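Uncharacterized ACR, COG1565 superfamily (Burkholderia thailandensis, PDB 4F3N) is of unknown function but has a methyltransferase fold, binds S-adenosyl-L-homocysteine, and may methylate protein arginines. Local coordinates at residues S344-A349 and I410-G415; L358-Q363 and G426-T431. All blocks are in the same frame, centred on the assembly; numbering follows the deposited sequence.

Contacts 1 and 2 lie side by side, their centres 11 Å apart, at the end of the mixed seven-stranded sheet where the last two strands, 407-414 and 356-362, run next to each other. Contact 1 sets helix 343-352 against strand 407-414; contact 2 lays the C-terminal tail, 426-431, along the outermost strand 356-362. Backbone bonds of Ala411 with Leu358 and Gly359 join the two directly. Along the chain the segments alternate: 344-349, 358-363, 410-415, 426-431. The helix leads into strand 356-362, and strand 407-414 into the tail; together the contacts bring helix 343-352 and the C-terminal tail onto the two neighbouring strands at this end of the sheet.

Contact 1: S344-A349 and I410-G415; sequences SAIHEA and IAFSRG
Phe412 points the outer end of its ring at the backbone of helix 343-352, between Ile346 and His347. CZ comes to 3.3 Å from the carbonyl O of Ile346, which approaches the ring obliquely, while CA of His347 lies at the ring edge, in its plane. CE1 sits 3.7 Å from His347 O, also obliquely. The side chain of Ile346 crosses the Phe412 ring at about a right angle and touches it through one methyl, CG2 to CE2 at 4.1 Å. That same CG2 meets CG2 of Ile410 at 4.1 Å. With CG2 anti to the backbone N, this methyl is the branch on the strand side, while the CG1 branch leads away. Ile410 uses its other arm for His347: CG1 is anti to the backbone N (chi1 -165°) and the chain stays extended, which carries CD1 to 4.2 Å from CB of His347. Apolar packing and the approach of two helix carbonyls to ring carbons make the contact; none of it is a hydrogen bond. The axes of helix segment 344-349 and strand segment 410-414 approach to 9.6 Å and run nearly parallel, 6° apart. The helix covers a face of the mixed sheet at strand 407-414, which pairs with 293-298 through Ile410 and Phe412 and with 356-362 through Ala411 and Ser413; beside it packs helix 276-288, Cys286 touching Phe412 and Val282 touching Ala349.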
ATOM      1  N   SER A 344       6.286  -2.935 -12.015  1.00 10.04           N
ATOM      2  CA  SER A 344       6.237  -3.752 -13.242  1.00 10.34           C
ATOM      3  C   SER A 344       5.483  -5.066 -13.007  1.00 10.29           C
ATOM      4  O   SER A 344       4.621  -5.444 -13.790  1.00 10.58           O
ATOM      5  CB  SER A 344       7.644  -4.028 -13.776  1.00 11.05           C
ATOM      6  OG  SER A 344       8.300  -2.801 -14.034  1.00 11.06           O
ATOM      7  N   ALA A 345       5.782  -5.712 -11.905  1.00 10.36           N
ATOM      8  CA  ALA A 345       5.092  -6.916 -11.481  1.00 10.46           C
ATOM      9  C   ALA A 345       3.617  -6.627 -11.198  1.00 10.00           C
ATOM     10  O   ALA A 345       2.776  -7.461 -11.520  1.00 10.26           O
ATOM     11  CB  ALA A 345       5.747  -7.485 -10.246  1.00 11.22           C
ATOM     12  N   ILE A 346       3.326  -5.476 -10.572  1.00  9.42           N
ATOM     13  CA  ILE A 346       1.913  -5.070 -10.381  1.00  9.61           C
ATOM     14  C   ILE A 346       1.215  -4.890 -11.727  1.00  9.63           C
ATOM     15  O   ILE A 346       0.113  -5.396 -11.940  1.00  9.56           O
ATOM     16  CB  ILE A 346       1.812  -3.792  -9.509  1.00  9.55           C
ATOM     17  CG1 ILE A 346       2.382  -4.046  -8.130  1.00  9.56           C
ATOM     18  CG2 ILE A 346       0.355  -3.273  -9.400  1.00  9.27           C
ATOM     19  CD1 ILE A 346       1.844  -5.288  -7.419  1.00 10.15           C
ATOM     20  N   HIS A 347       1.861  -4.192 -12.671  1.00 10.26           N
ATOM     21  CA  HIS A 347       1.336  -4.074 -14.039  1.00 11.01           C
ATOM     22  C   HIS A 347       1.013  -5.419 -14.659  1.00 12.03           C
ATOM     23  O   HIS A 347      -0.108  -5.644 -15.165  1.00 12.10           O
ATOM     24  CB  HIS A 347       2.374  -3.350 -14.884  1.00 11.45           C
ATOM     25  CG  HIS A 347       2.093  -3.389 -16.366  1.00 12.25           C
ATOM     26  ND1 HIS A 347       3.042  -3.703 -17.262  1.00 12.87           N
ATOM     27  CD2 HIS A 347       0.938  -3.161 -17.079  1.00 12.62           C
ATOM     28  CE1 HIS A 347       2.538  -3.647 -18.508  1.00 13.25           C
ATOM     29  NE2 HIS A 347       1.250  -3.294 -18.424  1.00 13.58           N
ATOM     30  N   GLU A 348       1.981  -6.338 -14.609  1.00 13.00           N
ATOM     31  CA  GLU A 348       1.765  -7.676 -15.192  1.00 15.28           C
ATOM     32  C   GLU A 348       0.640  -8.427 -14.500  1.00 13.94           C
ATOM     33  O   GLU A 348      -0.135  -9.132 -15.152  1.00 16.56           O
ATOM     34  CB  GLU A 348       3.097  -8.462 -15.202  1.00 17.64           C
ATOM     35  CG  GLU A 348       4.092  -7.746 -16.124  1.00 21.45           C
ATOM     36  CD  GLU A 348       5.556  -8.019 -15.823  1.00 25.67           C
ATOM     37  OE1 GLU A 348       5.877  -9.014 -15.132  1.00 32.41           O
ATOM     38  OE2 GLU A 348       6.424  -7.217 -16.263  1.00 30.54           O
ATOM     39  N   ALA A 349       0.537  -8.250 -13.202  1.00 13.55           N
ATOM     40  CA  ALA A 349      -0.516  -8.889 -12.390  1.00 13.43           C
ATOM     41  C   ALA A 349      -1.902  -8.484 -12.899  1.00 13.62           C
ATOM     42  O   ALA A 349      -2.752  -9.345 -13.172  1.00 13.53           O
ATOM     43  CB  ALA A 349      -0.356  -8.563 -10.910  1.00 12.90           C
ATOM     44  N   ILE A 410      -0.842   3.747 -10.087  1.00  6.93           N
ATOM     45  CA  ILE A 410      -1.131   2.815 -11.186  1.00  7.03           C
ATOM     46  C   ILE A 410      -2.642   2.518 -11.176  1.00  7.36           C
ATOM     47  O   ILE A 410      -3.255   2.453 -10.121  1.00  7.32           O
ATOM     48  CB  ILE A 410      -0.266   1.526 -11.102  1.00  7.13           C
ATOM     49  CG1 ILE A 410      -0.304   0.751 -12.417  1.00  7.27           C
ATOM     50  CG2 ILE A 410      -0.690   0.611  -9.927  1.00  6.82           C
ATOM     51  CD1 ILE A 410       0.904  -0.201 -12.552  1.00  7.43           C
ATOM     52  N   ALA A 411      -3.249   2.412 -12.354  1.00  7.62           N
ATOM     53  CA  ALA A 411      -4.654   2.123 -12.444  1.00  7.78           C
ATOM     54  C   ALA A 411      -4.933   1.110 -13.544  1.00  8.08           C
ATOM     55  O   ALA A 411      -4.265   1.113 -14.574  1.00  8.66           O
ATOM     56  CB  ALA A 411      -5.449   3.396 -12.705  1.00  7.76           C
ATOM     57  N   PHE A 412      -5.911   0.261 -13.292  1.00  8.19           N
ATOM     58  CA  PHE A 412      -6.412  -0.744 -14.214  1.00  8.39           C
ATOM     59  C   PHE A 412      -7.897  -0.498 -14.470  1.00  8.71           C
ATOM     60  O   PHE A 412      -8.616   0.103 -13.649  1.00  8.28           O
ATOM     61  CB  PHE A 412      -6.210  -2.140 -13.606  1.00  8.18           C
ATOM     62  CG  PHE A 412      -4.788  -2.460 -13.268  1.00  8.14           C
ATOM     63  CD1 PHE A 412      -3.923  -2.863 -14.260  1.00  8.42           C
ATOM     64  CD2 PHE A 412      -4.297  -2.305 -11.967  1.00  7.71           C
ATOM     65  CE1 PHE A 412      -2.595  -3.140 -13.961  1.00  8.41           C
ATOM     66  CE2 PHE A 412      -2.980  -2.586 -11.671  1.00  7.74           C
ATOM     67  CZ  PHE A 412      -2.146  -3.036 -12.662  1.00  7.92           C
ATOM     68  N   SER A 413      -8.405  -1.009 -15.582  1.00  9.46           N
ATOM     69  CA  SER A 413      -9.780  -0.767 -15.922  1.00 10.02           C
ATOM     70  C   SER A 413     -10.381  -1.866 -16.775  1.00 11.24           C
ATOM     71  O   SER A 413      -9.679  -2.671 -17.375  1.00 11.44           O
ATOM     72  CB  SER A 413      -9.972   0.574 -16.632  1.00 10.01           C
ATOM     73  OG  SER A 413      -9.222   0.626 -17.839  1.00 10.04           O
ATOM     74  N   ARG A 414     -11.702  -1.895 -16.739  1.00 12.20           N
ATOM     75  CA  ARG A 414     -12.501  -2.683 -17.680  1.00 14.12           C
ATOM     76  C   ARG A 414     -13.681  -1.830 -18.070  1.00 14.22           C
ATOM     77  O   ARG A 414     -14.353  -1.226 -17.225  1.00 13.52           O
ATOM     78  CB  ARG A 414     -13.000  -3.965 -17.066  1.00 15.66           C
ATOM     79  CG  ARG A 414     -11.903  -4.910 -16.675  1.00 17.02           C
ATOM     80  CD  ARG A 414     -12.532  -6.245 -16.348  1.00 18.59           C
ATOM     81  NE  ARG A 414     -11.601  -7.190 -15.751  1.00 18.18           N
ATOM     82  CZ  ARG A 414     -11.053  -8.211 -16.393  1.00 19.91           C
ATOM     83  NH1 ARG A 414     -11.263  -8.412 -17.699  1.00 20.84           N
ATOM     84  NH2 ARG A 414     -10.258  -9.040 -15.719  1.00 21.15           N
ATOM     85  N   GLY A 415     -13.927  -1.741 -19.371  1.00 14.19           N
ATOM     86  CA  GLY A 415     -15.036  -0.966 -19.836  1.00 14.89           C
ATOM     87  C   GLY A 415     -14.824   0.510 -19.869  1.00 14.84           C
ATOM     88  O   GLY A 415     -15.806   1.243 -19.937  1.00 15.39           O
TER

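Contact 2: L358-Q363 and G426-T431; sequences LGYTSQ and GDRSHT. With SO4 (sulfate ion), chain C.
Tyr360 turns its backbone N-H and C=O to the same edge of strand 356-362, and both are taken up by the tail. The N-H gives a nearly straight bond (167°) to OD1 of Asp427 at 3.1 Å, met on the syn side but 29° out of the carboxylate plane. The carbonyl O accepts from Arg428 N at 2.7 Å, almost in line with the C=O bond. One residue on, Thr361 OG1 donates to Gly426 O at 3.0 Å, from above the carbonyl plane. The Tyr360 ring lies across Arg428, with CD2 3.6 Å from Arg428 CB and the carbonyl carbon of Arg428 at the ring edge. The arginine chain then extends past Thr361, and CB of Ser362 rests over one face of the guanidinium, toward its rim; the guanidinium plane is turned 68° from the tyrosine ring. A water in that plane joins Arg428 NH1 to Tyr360 OH, while NH2 makes a salt bridge with Glu405.

The tail, a loop passing into a 3-10 turn at 429-431, covers the edge of the sheet's outermost strand without adding a regular strand. The strand order 3-2-1-4-5-7-6, with antiparallel 407-414 between 293-298 and 356-362, is that of the class I (Rossmann-like) methyltransferase fold; Leu358 and Gly359 form a classic beta bulge opposite Ala411. Asp427 is held in an Asx turn: its OD2 accepts from Ser429 N, above the carboxylate plane, and from Ser429 OG at 2.8 Å through the syn lone pair. These two bonds should restrain the carboxylate that receives Tyr360 N. Farther out, Arg428 O takes bonds from both N and OG1 of Thr431. Ser362 OG caps helix 363-369 at Arg365 N, and Gly426 N binds a sulfate ion, probably from the crystallisation liquor.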
ATOM      1  N   LEU A 358      -4.854   1.387 -17.360  1.00 11.58           N
ATOM      2  CA  LEU A 358      -5.447   2.708 -17.537  1.00 11.43           C
ATOM      3  C   LEU A 358      -4.404   3.811 -17.414  1.00 11.08           C
ATOM      4  O   LEU A 358      -4.492   4.803 -18.110  1.00 12.54           O
ATOM      5  CB  LEU A 358      -6.578   2.899 -16.506  1.00 11.37           C
ATOM      6  CG  LEU A 358      -7.404   4.147 -16.638  1.00 11.90           C
ATOM      7  CD1 LEU A 358      -8.083   4.230 -18.010  1.00 12.64           C
ATOM      8  CD2 LEU A 358      -8.385   4.220 -15.443  1.00 12.34           C
ATOM      9  N   GLY A 359      -3.385   3.633 -16.570  1.00 10.01           N
ATOM     10  CA  GLY A 359      -2.257   4.544 -16.522  1.00  9.88           C
ATOM     11  C   GLY A 359      -1.262   4.170 -15.451  1.00  9.57           C
ATOM     12  O   GLY A 359      -1.566   3.343 -14.598  1.00  9.09           O
ATOM     13  N   TYR A 360      -0.103   4.824 -15.492  1.00  9.47           N
ATOM     14  CA  TYR A 360       0.996   4.701 -14.510  1.00  9.25           C
ATOM     15  C   TYR A 360       1.812   5.996 -14.564  1.00  9.36           C
ATOM     16  O   TYR A 360       2.336   6.342 -15.616  1.00  9.98           O
ATOM     17  CB  TYR A 360       1.893   3.473 -14.771  1.00  9.55           C
ATOM     18  CG  TYR A 360       3.127   3.535 -13.981  1.00  9.28           C
ATOM     19  CD1 TYR A 360       3.094   3.309 -12.622  1.00  9.16           C
ATOM     20  CD2 TYR A 360       4.310   3.939 -14.544  1.00  9.39           C
ATOM     21  CE1 TYR A 360       4.225   3.452 -11.854  1.00  8.95           C
ATOM     22  CE2 TYR A 360       5.441   4.076 -13.786  1.00  9.19           C
ATOM     23  CZ  TYR A 360       5.393   3.829 -12.438  1.00  9.10           C
ATOM     24  OH  TYR A 360       6.488   3.988 -11.638  1.00  9.36           O
ATOM     25  N   THR A 361       1.884   6.718 -13.453  1.00  8.65           N
ATOM     26  CA  THR A 361       2.667   7.933 -13.414  1.00  9.02           C
ATOM     27  C   THR A 361       3.009   8.265 -11.979  1.00  8.50           C
ATOM     28  O   THR A 361       2.620   7.523 -11.057  1.00  8.49           O
ATOM     29  CB  THR A 361       1.957   9.097 -14.145  1.00  9.11           C
ATOM     30  OG1 THR A 361       2.911  10.150 -14.373  1.00 10.32           O
ATOM     31  CG2 THR A 361       0.762   9.578 -13.336  1.00  9.32           C
ATOM     32  N   SER A 362       3.761   9.335 -11.760  1.00  8.50           N
ATOM     33  CA  SER A 362       4.120   9.723 -10.400  1.00  8.34           C
ATOM     34  C   SER A 362       2.915  10.378  -9.729  1.00  7.82           C
ATOM     35  O   SER A 362       2.012  10.902 -10.370  1.00  7.54           O
ATOM     36  CB  SER A 362       5.331  10.634 -10.379  1.00  8.55           C
ATOM     37  OG  SER A 362       4.994  11.945 -10.763  1.00  8.27           O
ATOM     38  N   GLN A 363       2.844  10.294  -8.405  1.00  7.80           N
ATOM     39  CA  GLN A 363       1.781  11.013  -7.693  1.00  7.45           C
ATOM     40  C   GLN A 363       1.752  12.489  -8.051  1.00  7.53           C
ATOM     41  O   GLN A 363       0.688  13.068  -8.192  1.00  7.39           O
ATOM     42  CB  GLN A 363       2.003  10.884  -6.170  1.00  7.25           C
ATOM     43  CG  GLN A 363       0.992  11.679  -5.366  1.00  7.30           C
ATOM     44  CD  GLN A 363       0.965  11.259  -3.915  1.00  7.34           C
ATOM     45  OE1 GLN A 363       0.446  10.199  -3.588  1.00  7.53           O
ATOM     46  NE2 GLN A 363       1.523  12.102  -3.023  1.00  7.33           N
ATOM     47  N   GLY A 426       2.218  13.030 -19.425  1.00 14.31           N
ATOM     48  CA  GLY A 426       3.343  12.517 -18.650  1.00 14.62           C
ATOM     49  C   GLY A 426       3.147  11.097 -18.180  1.00 14.29           C
ATOM     50  O   GLY A 426       3.726  10.698 -17.159  1.00 14.84           O
ATOM     51  N   ASP A 427       2.282  10.335 -18.855  1.00 14.37           N
ATOM     52  CA  ASP A 427       2.143   8.908 -18.491  1.00 14.38           C
ATOM     53  C   ASP A 427       3.469   8.137 -18.690  1.00 14.96           C
ATOM     54  O   ASP A 427       4.240   8.411 -19.622  1.00 15.85           O
ATOM     55  CB  ASP A 427       0.993   8.285 -19.246  1.00 14.58           C
ATOM     56  CG  ASP A 427       0.701   6.891 -18.786  1.00 15.75           C
ATOM     57  OD1 ASP A 427      -0.147   6.726 -17.879  1.00 15.95           O
ATOM     58  OD2 ASP A 427       1.341   5.996 -19.325  1.00 14.76           O
ATOM     59  N   ARG A 428       3.756   7.199 -17.779  1.00 13.74           N
ATOM     60  CA  ARG A 428       5.017   6.488 -17.758  1.00 14.03           C
ATOM     61  C   ARG A 428       4.895   4.983 -18.047  1.00 13.98           C
ATOM     62  O   ARG A 428       5.823   4.255 -17.760  1.00 15.60           O
ATOM     63  CB  ARG A 428       5.690   6.648 -16.416  1.00 13.86           C
ATOM     64  CG  ARG A 428       5.932   8.074 -16.009  1.00 13.11           C
ATOM     65  CD  ARG A 428       6.636   8.109 -14.694  1.00 12.33           C
ATOM     66  NE  ARG A 428       6.947   9.474 -14.278  1.00 11.90           N
ATOM     67  CZ  ARG A 428       7.681   9.772 -13.203  1.00 11.42           C
ATOM     68  NH1 ARG A 428       8.076   8.841 -12.377  1.00 10.91           N
ATOM     69  NH2 ARG A 428       7.965  11.029 -12.911  1.00 11.20           N
ATOM     70  N   SER A 429       3.751   4.551 -18.574  1.00 16.32           N
ATOM     71  CA  SER A 429       3.429   3.130 -18.748  1.00 17.32           C
ATOM     72  C   SER A 429       4.485   2.428 -19.582  1.00 18.79           C
ATOM     73  O   SER A 429       4.777   1.254 -19.367  1.00 17.60           O
ATOM     74  CB  SER A 429       2.051   2.933 -19.378  1.00 17.59           C
ATOM     75  OG  SER A 429       0.979   3.357 -18.557  1.00 15.83           O
ATOM     76  N   HIS A 430       5.092   3.170 -20.507  1.00 20.77           N
ATOM     77  CA  HIS A 430       6.084   2.615 -21.409  1.00 23.36           C
ATOM     78  C   HIS A 430       7.380   2.234 -20.727  1.00 24.66           C
ATOM     79  O   HIS A 430       8.156   1.435 -21.282  1.00 27.68           O
ATOM     80  CB  HIS A 430       6.294   3.565 -22.600  1.00 25.44           C
ATOM     81  CG  HIS A 430       6.645   4.974 -22.191  1.00 27.49           C
ATOM     82  ND1 HIS A 430       5.751   5.806 -21.569  1.00 27.03           N
ATOM     83  CD2 HIS A 430       7.853   5.690 -22.295  1.00 29.13           C
ATOM     84  CE1 HIS A 430       6.362   6.991 -21.315  1.00 28.72           C
ATOM     85  NE2 HIS A 430       7.645   6.915 -21.758  1.00 30.18           N
ATOM     86  N   THR A 431       7.616   2.745 -19.503  1.00 21.52           N
ATOM     87  CA  THR A 431       8.769   2.400 -18.696  1.00 20.42           C
ATOM     88  C   THR A 431       8.601   1.161 -17.789  1.00 19.04           C
ATOM     89  O   THR A 431       9.530   0.748 -17.101  1.00 19.71           O
ATOM     90  CB  THR A 431       9.196   3.610 -17.838  1.00 20.51           C
ATOM     91  OG1 THR A 431       8.262   3.811 -16.759  1.00 18.45           O
ATOM     92  CG2 THR A 431       9.231   4.889 -18.729  1.00 20.32           C
TER
HETATM   93  S   SO4 C 502       3.333  13.567 -22.662  1.00 58.04           S
HETATM   94  O1  SO4 C 502       4.097  12.492 -21.977  1.00 62.54           O
HETATM   95  O2  SO4 C 502       4.303  14.422 -23.399  1.00 61.87           O
HETATM   96  O3  SO4 C 502       2.341  12.948 -23.567  1.00 58.78           O
HETATM   97  O4  SO4 C 502       2.637  14.432 -21.688  1.00 54.80           O
HETATM   98  O   HOH W   1       8.402   5.744 -12.563  1.00 11.63           O